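Local coordinates for protein FAD-binding oxidoreductase (PDB 7PBG) that oxidises 4-ethylphenol, probably dehydrogenating such 4-alkylphenols to 4-vinylphenols, with a covalently bound FAD, at residues P150-W155 / V378-A384. Residues are numbered along the deposited sequence; the frame is centred on the assembly and turned at random.
Sequences PAELDW and VPNRHSA. With FAD (flavin-adenine dinucleotide), chain C.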
loop_
_atom_site.group_PDB
_atom_site.type_symbol
_atom_site.label_atom_id
_atom_site.label_comp_id
_atom_site.label_asym_id
_atom_site.label_seq_id
_atom_site.Cartn_x
_atom_site.Cartn_y
_atom_site.Cartn_z
ATOM N N PRO A 150 -16.594 -4.968 6.756
ATOM C CA PRO A 150 -16.863 -4.160 7.938
ATOM C C PRO A 150 -15.892 -4.452 9.089
ATOM O O PRO A 150 -15.470 -5.571 9.361
ATOM C CB PRO A 150 -18.293 -4.548 8.342
ATOM C CG PRO A 150 -18.458 -5.985 7.822
ATOM C CD PRO A 150 -17.554 -6.096 6.606
ATOM N N ALA A 151 -15.608 -3.409 9.866
ATOM C CA ALA A 151 -15.119 -3.546 11.250
ATOM C C ALA A 151 -16.253 -4.125 12.109
ATOM O O ALA A 151 -17.379 -4.456 11.576
ATOM C CB ALA A 151 -14.674 -2.173 11.730
ATOM N N GLU A 152 -16.013 -4.265 13.409
ATOM C CA GLU A 152 -16.901 -5.003 14.333
ATOM C C GLU A 152 -18.216 -4.257 14.521
ATOM O O GLU A 152 -19.232 -4.940 14.724
ATOM C CB GLU A 152 -16.208 -5.278 15.664
ATOM C CG GLU A 152 -15.269 -6.457 15.544
ATOM C CD GLU A 152 -14.974 -7.302 16.766
ATOM O OE1 GLU A 152 -15.742 -7.266 17.764
ATOM O OE2 GLU A 152 -14.012 -8.058 16.680
ATOM N N LEU A 153 -18.224 -2.934 14.408
ATOM C CA LEU A 153 -19.465 -2.175 14.690
ATOM C C LEU A 153 -19.991 -1.515 13.411
ATOM O O LEU A 153 -19.243 -0.798 12.744
ATOM C CB LEU A 153 -19.137 -1.171 15.798
ATOM C CG LEU A 153 -18.695 -1.817 17.103
ATOM C CD1 LEU A 153 -18.169 -0.751 18.080
ATOM C CD2 LEU A 153 -19.832 -2.581 17.721
ATOM N N ASP A 154 -21.281 -1.670 13.106
ATOM C CA ASP A 154 -21.802 -1.291 11.772
ATOM C C ASP A 154 -21.970 0.220 11.601
ATOM O O ASP A 154 -22.210 0.666 10.465
ATOM C CB ASP A 154 -23.087 -2.024 11.412
ATOM C CG ASP A 154 -24.319 -1.659 12.217
ATOM O OD1 ASP A 154 -24.437 -0.514 12.636
ATOM O OD2 ASP A 154 -25.223 -2.479 12.229
ATOM N N TRP A 155 -21.811 0.997 12.670
ATOM C CA TRP A 155 -21.847 2.476 12.645
ATOM C C TRP A 155 -20.478 3.060 12.288
ATOM O O TRP A 155 -20.408 4.313 12.156
ATOM C CB TRP A 155 -22.304 3.029 14.013
ATOM C CG TRP A 155 -21.517 2.628 15.220
ATOM C CD1 TRP A 155 -20.170 2.778 15.470
ATOM C CD2 TRP A 155 -22.071 2.070 16.438
ATOM N NE1 TRP A 155 -19.865 2.387 16.742
ATOM C CE2 TRP A 155 -20.997 1.892 17.340
ATOM C CE3 TRP A 155 -23.354 1.676 16.834
ATOM C CZ2 TRP A 155 -21.176 1.371 18.622
ATOM C CZ3 TRP A 155 -23.525 1.126 18.093
ATOM C CH2 TRP A 155 -22.459 1.009 18.981
ATOM N N VAL A 378 -21.442 -8.880 6.079
ATOM C CA VAL A 378 -22.731 -8.447 6.674
ATOM C C VAL A 378 -22.415 -7.753 7.973
ATOM O O VAL A 378 -21.985 -8.387 8.935
ATOM C CB VAL A 378 -23.670 -9.618 6.923
ATOM C CG1 VAL A 378 -24.985 -9.127 7.536
ATOM C CG2 VAL A 378 -23.907 -10.379 5.657
ATOM N N PRO A 379 -22.478 -6.424 8.007
ATOM C CA PRO A 379 -22.108 -5.732 9.224
ATOM C C PRO A 379 -23.171 -5.928 10.303
ATOM O O PRO A 379 -24.373 -6.142 9.990
ATOM C CB PRO A 379 -22.023 -4.251 8.819
ATOM C CG PRO A 379 -22.768 -4.137 7.543
ATOM C CD PRO A 379 -22.995 -5.521 6.961
ATOM N N ASN A 380 -22.758 -5.809 11.561
ATOM C CA ASN A 380 -23.678 -5.928 12.717
ATOM C C ASN A 380 -23.135 -5.061 13.851
ATOM O O ASN A 380 -22.126 -4.388 13.664
ATOM C CB ASN A 380 -23.931 -7.392 13.115
ATOM C CG ASN A 380 -22.683 -8.126 13.550
ATOM O OD1 ASN A 380 -21.970 -7.673 14.443
ATOM N ND2 ASN A 380 -22.403 -9.256 12.904
ATOM N N ARG A 381 -23.796 -5.060 14.986
ATOM C CA ARG A 381 -23.221 -4.405 16.194
ATOM C C ARG A 381 -23.261 -5.382 17.362
ATOM O O ARG A 381 -23.368 -4.974 18.517
ATOM C CB ARG A 381 -23.970 -3.120 16.487
ATOM C CG ARG A 381 -25.457 -3.301 16.665
ATOM C CD ARG A 381 -26.067 -1.926 16.848
ATOM N NE ARG A 381 -25.919 -1.100 15.661
ATOM C CZ ARG A 381 -26.326 0.170 15.553
ATOM N NH1 ARG A 381 -26.848 0.807 16.591
ATOM N NH2 ARG A 381 -26.161 0.826 14.422
ATOM N N HIS A 382 -23.133 -6.658 17.056
ATOM C CA HIS A 382 -23.128 -7.714 18.086
ATOM C C HIS A 382 -22.131 -7.372 19.199
ATOM O O HIS A 382 -22.551 -7.488 20.353
ATOM C CB HIS A 382 -22.866 -9.070 17.430
ATOM C CG HIS A 382 -23.144 -10.203 18.349
ATOM N ND1 HIS A 382 -22.127 -10.907 18.991
ATOM C CD2 HIS A 382 -24.319 -10.722 18.757
ATOM C CE1 HIS A 382 -22.682 -11.850 19.746
ATOM N NE2 HIS A 382 -24.031 -11.729 19.644
ATOM N N SER A 383 -20.896 -6.942 18.886
ATOM C CA SER A 383 -19.825 -6.636 19.873
ATOM C C SER A 383 -20.154 -5.392 20.715
ATOM O O SER A 383 -19.447 -5.208 21.707
ATOM C CB SER A 383 -18.451 -6.479 19.236
ATOM O OG SER A 383 -18.223 -7.566 18.365
ATOM N N ALA A 384 -21.188 -4.619 20.383
ATOM C CA ALA A 384 -21.681 -3.482 21.198
ATOM C C ALA A 384 -22.196 -3.991 22.559
ATOM O O ALA A 384 -22.170 -3.252 23.549
ATOM C CB ALA A 384 -22.737 -2.695 20.455
HETATM P PA FAD C . -13.860 8.548 12.682
HETATM O O1A FAD C . -13.989 8.755 14.157
HETATM O O2A FAD C . -14.764 9.331 11.762
HETATM O O5B FAD C . -12.377 8.864 12.279
HETATM C C5B FAD C . -11.275 8.391 13.040
HETATM C C4B FAD C . -10.136 9.363 12.849
HETATM O O4B FAD C . -9.700 9.376 11.459
HETATM C C3B FAD C . -10.449 10.837 13.153
HETATM O O3B FAD C . -10.358 11.111 14.548
HETATM C C2B FAD C . -9.446 11.579 12.255
HETATM O O2B FAD C . -8.183 11.609 12.892
HETATM C C1B FAD C . -9.445 10.697 11.010
HETATM N N9A FAD C . -10.438 11.042 10.027
HETATM C C8A FAD C . -11.640 10.431 9.856
HETATM N N7A FAD C . -12.317 10.945 8.872
HETATM C C5A FAD C . -11.550 11.989 8.411
HETATM C C6A FAD C . -11.719 12.878 7.345
HETATM N N6A FAD C . -12.822 12.911 6.586
HETATM N N1A FAD C . -10.741 13.791 7.148
HETATM C C2A FAD C . -9.633 13.744 7.930
HETATM N N3A FAD C . -9.354 12.927 8.937
HETATM C C4A FAD C . -10.372 12.062 9.127
HETATM N N1 FAD C . -11.630 -0.734 14.840
HETATM C C2 FAD C . -11.243 -1.445 13.796
HETATM O O2 FAD C . -10.564 -0.923 12.874
HETATM N N3 FAD C . -11.631 -2.724 13.632
HETATM C C4 FAD C . -12.365 -3.397 14.567
HETATM O O4 FAD C . -12.755 -4.556 14.329
HETATM C C4X FAD C . -12.753 -2.708 15.701
HETATM N N5 FAD C . -13.441 -3.357 16.602
HETATM C C5X FAD C . -13.824 -2.644 17.712
HETATM C C6 FAD C . -14.585 -3.311 18.682
HETATM C C7 FAD C . -15.063 -2.661 19.804
HETATM C C7M FAD C . -15.896 -3.423 20.814
HETATM C C8 FAD C . -14.780 -1.287 19.957
HETATM C C8M FAD C . -15.276 -0.539 21.157
HETATM C C9 FAD C . -14.003 -0.629 19.026
HETATM C C9A FAD C . -13.517 -1.274 17.874
HETATM N N10 FAD C . -12.782 -0.625 16.886
HETATM C C10 FAD C . -12.385 -1.323 15.755
HETATM C "C1'" FAD C . -12.495 0.832 16.948
HETATM C "C2'" FAD C . -13.577 1.697 16.282
HETATM O "O2'" FAD C . -14.922 1.228 16.639
HETATM C "C3'" FAD C . -13.546 1.718 14.740
HETATM O "O3'" FAD C . -12.221 1.836 14.282
HETATM C "C4'" FAD C . -14.391 2.813 14.075
HETATM O "O4'" FAD C . -14.734 2.424 12.736
HETATM C "C5'" FAD C . -13.662 4.129 14.061
HETATM O "O5'" FAD C . -14.566 5.240 14.133
HETATM P P FAD C . -15.129 5.944 12.815
HETATM O O1P FAD C . -16.374 6.693 13.183
HETATM O O2P FAD C . -15.225 4.875 11.774
HETATM O O3P FAD C . -13.977 6.972 12.397
HETATM O O HOH W 1 -20.013 -4.378 11.590
HETATM O O HOH W 2 -19.846 -7.067 16.080
HETATM O O HOH W 3 -25.929 -3.664 9.519
#
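D154 OD1 takes two N-H groups of R381: NH2 donates at 2.8 Å, and NE adds a weak bond at 3.4 Å to the same OD1. This salt bridge ties a flavin-lining loop of the PCMH-type FAD-binding domain, 150-155, to the 378-384 loop between helix 363-375 and strand 393-402 of the FAD-linked oxidase C-terminal domain. NH2 approaches the syn lone pair of OD1 nearly in its own guanidinium plane, though carboxylate and guanidinium lie 59° apart. A bend at chi3 turns the R381 guanidinium back to the carboxylate and lays one face over W155 CE3, whose ring edge meets CZ at 3.6 Å; the two planes stand 77° apart, so this is edge-on packing. An alanine in place of D154 would probably leave the R381 guanidinium without its charged mate and free to swing off the W155 edge. D154 OD2 and P379 O share a water, and the CB atoms of D154 and P150 both rest against P379 CB. Nearer the flavin, S383 OG donates to E152 OE1 at 2.6 Å, from the anti side and 33° out of the carboxylate plane, while E152 OE2 pairs with R371 of helix 363-375. The E152 backbone N makes a weak bond to FAD O4. A second water donates to E152 O and N380 OD1 and accepts from S383 N; N380 OD1 also closes an Asx turn with H382 N, while its ND2 donates to E373. L153 straddles the interface, its CD1 3.9 Å from FAD C8 and its CD2 4.0 Å from A384 CB.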